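Local coordinates for metal-independent carbonic anhydrase (Nostoc sp. PCC 7120 = FACHB-418, PDB 7C5W), which catalyses the hydration of carbon dioxide to bicarbonate without a metal cofactor and has only very low activity in the reverse direction, at residues A[61-66]-A[92-97]; A[86-91]-A[106-111]. One frame throughout, in Å; residues are numbered along the deposited sequence.

Interaction 1 (A[61-66]-A[92-97]); sequences KVIDDA and AGALAY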
ATOM      1  N   LYS A  61      12.569  -5.169 -25.641  1.00 66.80           N
ATOM      2  CA  LYS A  61      13.219  -4.335 -24.596  1.00 70.07           C
ATOM      3  C   LYS A  61      12.133  -3.425 -23.993  1.00 67.76           C
ATOM      4  O   LYS A  61      12.084  -3.294 -22.756  1.00 64.27           O
ATOM      5  CB  LYS A  61      14.437  -3.595 -25.166  1.00 64.17           C
ATOM      6  N   VAL A  62      11.239  -2.892 -24.825  1.00 68.01           N
ATOM      7  CA  VAL A  62      10.099  -2.031 -24.390  1.00 65.77           C
ATOM      8  C   VAL A  62       9.225  -2.798 -23.386  1.00 64.20           C
ATOM      9  O   VAL A  62       8.963  -2.266 -22.302  1.00 70.60           O
ATOM     10  CB  VAL A  62       9.253  -1.550 -25.580  1.00 62.38           C
ATOM     11  CG1 VAL A  62       7.930  -0.978 -25.100  1.00 57.70           C
ATOM     12  CG2 VAL A  62       9.997  -0.536 -26.432  1.00 61.88           C
ATOM     13  N   ILE A  63       8.800  -4.011 -23.725  1.00 63.44           N
ATOM     14  CA  ILE A  63       7.922  -4.857 -22.861  1.00 63.53           C
ATOM     15  C   ILE A  63       8.660  -5.211 -21.565  1.00 67.00           C
ATOM     16  O   ILE A  63       8.027  -5.185 -20.482  1.00 63.42           O
ATOM     17  CB  ILE A  63       7.470  -6.109 -23.628  1.00 58.71           C
ATOM     18  CG1 ILE A  63       6.390  -5.743 -24.647  1.00 58.10           C
ATOM     19  CG2 ILE A  63       7.024  -7.201 -22.665  1.00 56.57           C
ATOM     20  CD1 ILE A  63       6.115  -6.814 -25.662  1.00 64.09           C
ATOM     21  N   ASP A  64       9.951  -5.524 -21.671  1.00 68.09           N
ATOM     22  CA  ASP A  64      10.804  -5.867 -20.506  1.00 66.98           C
ATOM     23  C   ASP A  64      10.921  -4.636 -19.603  1.00 65.86           C
ATOM     24  O   ASP A  64      10.947  -4.822 -18.383  1.00 64.57           O
ATOM     25  CB  ASP A  64      12.165  -6.412 -20.946  1.00 68.17           C
ATOM     26  CG  ASP A  64      12.111  -7.860 -21.401  1.00 71.24           C
ATOM     27  OD1 ASP A  64      11.082  -8.512 -21.145  1.00 76.57           O
ATOM     28  OD2 ASP A  64      13.090  -8.320 -22.015  1.00 81.92           O
ATOM     29  N   ASP A  65      10.971  -3.435 -20.189  1.00 66.22           N
ATOM     30  CA  ASP A  65      11.169  -2.148 -19.470  1.00 66.99           C
ATOM     31  C   ASP A  65       9.872  -1.625 -18.839  1.00 63.63           C
ATOM     32  O   ASP A  65       9.913  -1.282 -17.663  1.00 64.92           O
ATOM     33  CB  ASP A  65      11.631  -1.048 -20.417  1.00 70.21           C
ATOM     34  CG  ASP A  65      13.098  -0.719 -20.278  1.00 79.24           C
ATOM     35  OD1 ASP A  65      13.884  -1.669 -20.085  1.00 70.10           O
ATOM     36  OD2 ASP A  65      13.426   0.481 -20.351  1.00 95.93           O
ATOM     37  N   ALA A  66       8.800  -1.493 -19.624  1.00 57.42           N
ATOM     38  CA  ALA A  66       7.606  -0.682 -19.290  1.00 63.11           C
ATOM     39  C   ALA A  66       6.524  -1.549 -18.629  1.00 59.25           C
ATOM     40  O   ALA A  66       5.709  -0.979 -17.889  1.00 59.66           O
ATOM     41  CB  ALA A  66       7.078   0.013 -20.520  1.00 55.81           C
ATOM     42  N   ALA A  92       5.075 -13.134 -24.162  1.00 57.62           N
ATOM     43  CA  ALA A  92       4.907 -13.562 -25.569  1.00 62.10           C
ATOM     44  C   ALA A  92       3.588 -13.007 -26.107  1.00 60.52           C
ATOM     45  O   ALA A  92       3.563 -12.539 -27.262  1.00 64.59           O
ATOM     46  CB  ALA A  92       4.952 -15.067 -25.662  1.00 61.38           C
ATOM     47  N   GLY A  93       2.524 -13.069 -25.303  1.00 56.32           N
ATOM     48  CA  GLY A  93       1.200 -12.522 -25.670  1.00 59.61           C
ATOM     49  C   GLY A  93       1.295 -11.044 -26.021  1.00 61.77           C
ATOM     50  O   GLY A  93       0.681 -10.624 -27.028  1.00 55.04           O
ATOM     51  N   ALA A  94       2.056 -10.277 -25.230  1.00 58.58           N
ATOM     52  CA  ALA A  94       2.188  -8.804 -25.358  1.00 60.73           C
ATOM     53  C   ALA A  94       2.994  -8.483 -26.620  1.00 60.07           C
ATOM     54  O   ALA A  94       2.521  -7.668 -27.423  1.00 64.16           O
ATOM     55  CB  ALA A  94       2.823  -8.220 -24.114  1.00 51.03           C
ATOM     56  N   LEU A  95       4.164  -9.106 -26.771  1.00 58.32           N
ATOM     57  CA  LEU A  95       5.030  -8.982 -27.972  1.00 68.69           C
ATOM     58  C   LEU A  95       4.204  -9.271 -29.233  1.00 64.92           C
ATOM     59  O   LEU A  95       4.156  -8.411 -30.150  1.00 63.45           O
ATOM     60  CB  LEU A  95       6.185  -9.976 -27.839  1.00 65.21           C
ATOM     61  CG  LEU A  95       7.269  -9.852 -28.904  1.00 68.87           C
ATOM     62  CD1 LEU A  95       7.848  -8.445 -28.915  1.00 65.57           C
ATOM     63  CD2 LEU A  95       8.360 -10.889 -28.677  1.00 65.28           C
ATOM     64  N   ALA A  96       3.566 -10.439 -29.266  1.00 62.29           N
ATOM     65  CA  ALA A  96       2.746 -10.910 -30.399  1.00 60.91           C
ATOM     66  C   ALA A  96       1.734  -9.815 -30.760  1.00 69.11           C
ATOM     67  O   ALA A  96       1.600  -9.487 -31.948  1.00 71.59           O
ATOM     68  CB  ALA A  96       2.074 -12.204 -30.027  1.00 60.35           C
ATOM     69  N   TYR A  97       1.039  -9.250 -29.775  1.00 65.81           N
ATOM     70  CA  TYR A  97      -0.014  -8.240 -30.039  1.00 66.81           C
ATOM     71  C   TYR A  97       0.591  -7.074 -30.825  1.00 63.85           C
ATOM     72  O   TYR A  97      -0.058  -6.579 -31.765  1.00 65.59           O
ATOM     73  CB  TYR A  97      -0.669  -7.733 -28.754  1.00 65.54           C
ATOM     74  CG  TYR A  97      -1.588  -6.568 -29.004  1.00 62.25           C
ATOM     75  CD1 TYR A  97      -2.829  -6.757 -29.588  1.00 63.23           C
ATOM     76  CD2 TYR A  97      -1.194  -5.267 -28.729  1.00 58.71           C
ATOM     77  CE1 TYR A  97      -3.668  -5.690 -29.863  1.00 66.39           C
ATOM     78  CE2 TYR A  97      -2.025  -4.188 -28.988  1.00 61.95           C
ATOM     79  CZ  TYR A  97      -3.268  -4.401 -29.555  1.00 64.72           C
ATOM     80  OH  TYR A  97      -4.103  -3.352 -29.810  1.00 69.95           O
TER
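Beside Ile63, the residue that reaches across to Ala94 and Leu95, Asp64 OD1 forms a salt bridge with Arg91 NE. Arg91 is the first residue of helix 91-99, so this bond ties the start of that helix to the end of helix 52-66. Between 61-66 and 92-97 themselves the contact is apolar, and Ile63 carries all of it from its side. Its CG1 branch lies beside the backbone N (chi1 -75°). From there the chain runs extended (chi2 166°) and sends CD1 end-on at the backbone of helix 91-99. Ile63 CD1 is 3.9 Å from Ala94 CB and 3.8 Å from Leu95 CB. Ile63 CD1 also comes within 4.0 Å of Leu95 CD1. The 3.3 Å approach of Ile63 CD1 to Leu95 CA is tighter than normal van der Waals contact, so the exact place of this methyl is doubtful. Around this point the small side chain of Ala94 also meets Tyr69. Leu95 also packs against Ala59 and Glu60, one turn back on helix 52-66. On another face of that helix, Val62 meets Ala39 and Ile43 of helix 26-50. Tyr97, which binds hydrogencarbonate, is on helix 91-99 too, but its side chain does not touch 61-66. The contact is therefore helix-to-helix packing rather than part of the binding site. The Asp64-Arg91 salt bridge beside it would probably add a polar tie at the start of helix 91-99. Between the two segments one methyl meets Ala94 and Leu95 with no polar bond, which implies apolar burial rather than directional bonding.

Interaction 2 (A[86-91]-A[106-111]); sequences TFRTTR and PEDKGF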
ATOM      1  N   THR A  86      -7.859 -13.029 -25.791  1.00 61.80           N
ATOM      2  CA  THR A  86      -8.269 -11.682 -25.324  1.00 65.52           C
ATOM      3  C   THR A  86      -7.252 -11.144 -24.309  1.00 62.00           C
ATOM      4  O   THR A  86      -6.871  -9.966 -24.414  1.00 60.55           O
ATOM      5  CB  THR A  86      -9.670 -11.733 -24.707  1.00 65.42           C
ATOM      6  OG1 THR A  86     -10.588 -12.160 -25.716  1.00 67.33           O
ATOM      7  CG2 THR A  86     -10.093 -10.398 -24.133  1.00 54.17           C
ATOM      8  N   PHE A  87      -6.820 -11.987 -23.374  1.00 58.07           N
ATOM      9  CA  PHE A  87      -5.998 -11.580 -22.208  1.00 59.01           C
ATOM     10  C   PHE A  87      -4.545 -12.009 -22.426  1.00 58.78           C
ATOM     11  O   PHE A  87      -4.276 -13.206 -22.472  1.00 58.38           O
ATOM     12  CB  PHE A  87      -6.636 -12.135 -20.935  1.00 57.03           C
ATOM     13  CG  PHE A  87      -8.074 -11.719 -20.771  1.00 57.65           C
ATOM     14  CD1 PHE A  87      -8.399 -10.392 -20.523  1.00 56.01           C
ATOM     15  CD2 PHE A  87      -9.104 -12.643 -20.901  1.00 56.67           C
ATOM     16  CE1 PHE A  87      -9.721  -9.991 -20.399  1.00 53.67           C
ATOM     17  CE2 PHE A  87     -10.426 -12.240 -20.770  1.00 62.11           C
ATOM     18  CZ  PHE A  87     -10.732 -10.916 -20.513  1.00 56.94           C
ATOM     19  N   ARG A  88      -3.643 -11.032 -22.550  1.00 59.80           N
ATOM     20  CA  ARG A  88      -2.197 -11.255 -22.791  1.00 57.88           C
ATOM     21  C   ARG A  88      -1.471 -11.198 -21.444  1.00 54.04           C
ATOM     22  O   ARG A  88      -0.802 -10.185 -21.155  1.00 55.20           O
ATOM     23  CB  ARG A  88      -1.662 -10.249 -23.819  1.00 53.81           C
ATOM     24  CG  ARG A  88      -2.379 -10.292 -25.165  1.00 61.72           C
ATOM     25  CD  ARG A  88      -2.543 -11.692 -25.754  1.00 61.55           C
ATOM     26  NE  ARG A  88      -3.437 -11.710 -26.914  1.00 66.63           N
ATOM     27  CZ  ARG A  88      -3.064 -11.462 -28.167  1.00 62.80           C
ATOM     28  NH1 ARG A  88      -1.805 -11.180 -28.450  1.00 56.25           N
ATOM     29  NH2 ARG A  88      -3.961 -11.493 -29.134  1.00 64.62           N
ATOM     30  N   THR A  89      -1.566 -12.285 -20.680  1.00 53.56           N
ATOM     31  CA  THR A  89      -0.989 -12.428 -19.315  1.00 55.05           C
ATOM     32  C   THR A  89       0.504 -12.812 -19.370  1.00 54.99           C
ATOM     33  O   THR A  89       1.179 -12.727 -18.321  1.00 57.99           O
ATOM     34  CB  THR A  89      -1.852 -13.405 -18.512  1.00 54.54           C
ATOM     35  OG1 THR A  89      -1.975 -14.636 -19.230  1.00 58.04           O
ATOM     36  CG2 THR A  89      -3.241 -12.862 -18.278  1.00 52.29           C
ATOM     37  N   THR A  90       1.026 -13.168 -20.545  1.00 51.09           N
ATOM     38  CA  THR A  90       2.448 -13.562 -20.754  1.00 52.00           C
ATOM     39  C   THR A  90       3.148 -12.544 -21.660  1.00 57.54           C
ATOM     40  O   THR A  90       2.471 -11.927 -22.503  1.00 55.41           O
ATOM     41  CB  THR A  90       2.580 -14.969 -21.349  1.00 55.76           C
ATOM     42  OG1 THR A  90       2.233 -14.891 -22.733  1.00 60.33           O
ATOM     43  CG2 THR A  90       1.714 -16.002 -20.652  1.00 58.92           C
ATOM     44  N   ARG A  91       4.457 -12.377 -21.452  1.00 56.46           N
ATOM     45  CA  ARG A  91       5.381 -11.573 -22.286  1.00 56.75           C
ATOM     46  C   ARG A  91       5.129 -11.858 -23.775  1.00 61.16           C
ATOM     47  O   ARG A  91       5.000 -10.893 -24.559  1.00 60.74           O
ATOM     48  CB  ARG A  91       6.814 -11.915 -21.870  1.00 59.41           C
ATOM     49  CG  ARG A  91       7.890 -11.074 -22.535  1.00 65.24           C
ATOM     50  CD  ARG A  91       9.272 -11.479 -22.049  1.00 73.97           C
ATOM     51  NE  ARG A  91      10.325 -10.713 -22.701  1.00 80.37           N
ATOM     52  CZ  ARG A  91      10.745 -10.906 -23.950  1.00 86.20           C
ATOM     53  NH1 ARG A  91      10.188 -11.839 -24.708  1.00 81.94           N
ATOM     54  NH2 ARG A  91      11.718 -10.156 -24.441  1.00 88.21           N
ATOM     55  N   PRO A 106      -2.203 -16.428 -33.966  1.00 76.47           N
ATOM     56  CA  PRO A 106      -2.260 -16.400 -35.426  1.00 79.39           C
ATOM     57  C   PRO A 106      -2.978 -15.165 -35.984  1.00 82.02           C
ATOM     58  O   PRO A 106      -2.722 -14.831 -37.119  1.00 81.73           O
ATOM     59  CB  PRO A 106      -3.070 -17.644 -35.825  1.00 78.20           C
ATOM     60  CG  PRO A 106      -3.233 -18.461 -34.552  1.00 79.84           C
ATOM     61  CD  PRO A 106      -3.000 -17.519 -33.390  1.00 75.44           C
ATOM     62  N   GLU A 107      -3.857 -14.547 -35.184  1.00 81.75           N
ATOM     63  CA  GLU A 107      -4.741 -13.430 -35.619  1.00 79.98           C
ATOM     64  C   GLU A 107      -4.004 -12.090 -35.474  1.00 77.81           C
ATOM     65  O   GLU A 107      -4.604 -11.058 -35.822  1.00 80.26           O
ATOM     66  CB  GLU A 107      -6.051 -13.452 -34.824  1.00 85.38           C
ATOM     67  N   ASP A 108      -2.748 -12.112 -35.009  1.00 71.46           N
ATOM     68  CA  ASP A 108      -1.949 -10.899 -34.674  1.00 76.67           C
ATOM     69  C   ASP A 108      -1.033 -10.521 -35.849  1.00 75.42           C
ATOM     70  O   ASP A 108       0.018 -11.177 -36.031  1.00 69.70           O
ATOM     71  CB  ASP A 108      -1.120 -11.100 -33.398  1.00 74.61           C
ATOM     72  CG  ASP A 108      -1.928 -11.239 -32.111  1.00 69.01           C
ATOM     73  OD1 ASP A 108      -3.161 -11.031 -32.143  1.00 68.01           O
ATOM     74  OD2 ASP A 108      -1.312 -11.567 -31.083  1.00 70.66           O
ATOM     75  N   LYS A 109      -1.395  -9.465 -36.583  1.00 73.48           N
ATOM     76  CA  LYS A 109      -0.552  -8.860 -37.647  1.00 67.61           C
ATOM     77  C   LYS A 109       0.485  -7.938 -36.993  1.00 74.11           C
ATOM     78  O   LYS A 109       1.600  -7.842 -37.524  1.00 75.46           O
ATOM     79  CB  LYS A 109      -1.433  -8.127 -38.663  1.00 75.74           C
ATOM     80  N   GLY A 110       0.139  -7.313 -35.860  1.00 76.61           N
ATOM     81  CA  GLY A 110       1.023  -6.402 -35.101  1.00 68.53           C
ATOM     82  C   GLY A 110       0.447  -4.999 -35.040  1.00 71.63           C
ATOM     83  O   GLY A 110       0.449  -4.309 -36.070  1.00 71.58           O
ATOM     84  N   PHE A 111      -0.041  -4.588 -33.870  1.00 69.61           N
ATOM     85  CA  PHE A 111      -0.727  -3.288 -33.660  1.00 70.01           C
ATOM     86  C   PHE A 111       0.258  -2.131 -33.884  1.00 70.93           C
ATOM     87  O   PHE A 111      -0.135  -1.126 -34.516  1.00 67.67           O
ATOM     88  CB  PHE A 111      -1.344  -3.236 -32.262  1.00 71.96           C
ATOM     89  CG  PHE A 111      -2.015  -1.926 -31.942  1.00 72.23           C
ATOM     90  CD1 PHE A 111      -3.235  -1.599 -32.516  1.00 72.60           C
ATOM     91  CD2 PHE A 111      -1.415  -1.013 -31.086  1.00 71.42           C
ATOM     92  CE1 PHE A 111      -3.845  -0.387 -32.234  1.00 69.86           C
ATOM     93  CE2 PHE A 111      -2.025   0.198 -30.808  1.00 70.00           C
ATOM     94  CZ  PHE A 111      -3.241   0.505 -31.378  1.00 70.57           C
TER
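Arg88 and Asp108 form an end-on, bidentate salt bridge between the two loops that flank helix 91-99. The loop of 86-91 comes after strand 75-77, and the loop of 106-111 leads to strand 116-128. Arg88 NH1 gives a 2.7 Å bond to Asp108 OD2, with an N-H...O angle of 149°. Arg88 NH2 gives a nearly straight 3.1 Å bond to Asp108 OD1. A weak third bond, 3.3 Å, runs from Arg88 NH2 to Asp108 OD2. Each carboxylate oxygen is thus satisfied, and OD2 takes two donors. The two planes are nearly coplanar, and the carboxylate lies at the edge of the guanidinium. The Arg88 chain bends at chi2 (-48°) and is extended at chi3, and its end points NH1 and NH2 at Asp108. The other donors of Arg88 are used nearby: NE binds Arg85 O, and NH1 also binds Gly93 O in the first turn of the helix. Arg88 O accepts from Tyr69 OH. The Arg88 side chain packs on that of Tyr97, a hydrogencarbonate-binding residue, a position consistent with a second-shell role. With an alanine here, the Asp108 carboxylate would probably lose its charged mate, Gly93 O would lose the NH1 donor, and a gap would open beside Tyr97. Thr90 N-caps the same helix, with OG1 bonded to Gly93 N. Beyond Asp108, the Phe111 ring meets that of Tyr97. Asp108 OD1 uses its syn lone pair toward NH2 of Arg88, and OD1 lies just 2° out of the guanidinium plane.

Both contacts concern helix 91-99: interaction 1 packs on the helix itself, and interaction 2 joins the loops before and after it. Interaction 1 is buried, with its centre about 9 Å from the chain centre, and joins this helix to helix 52-66 through aliphatic carbons. Interaction 2 lies farther out, with its centre about 13 Å from the chain centre, and works through charge and hydrogen bonds. The two centres are about 10 Å apart. They also meet directly: Tyr97 O and Phe111 N, 2.9 Å apart, probably share a hydrogen bond, and Ala96 O packs on Asp108 CB. The salt bridge is partly buried, with its arginine buried and its aspartate partly exposed.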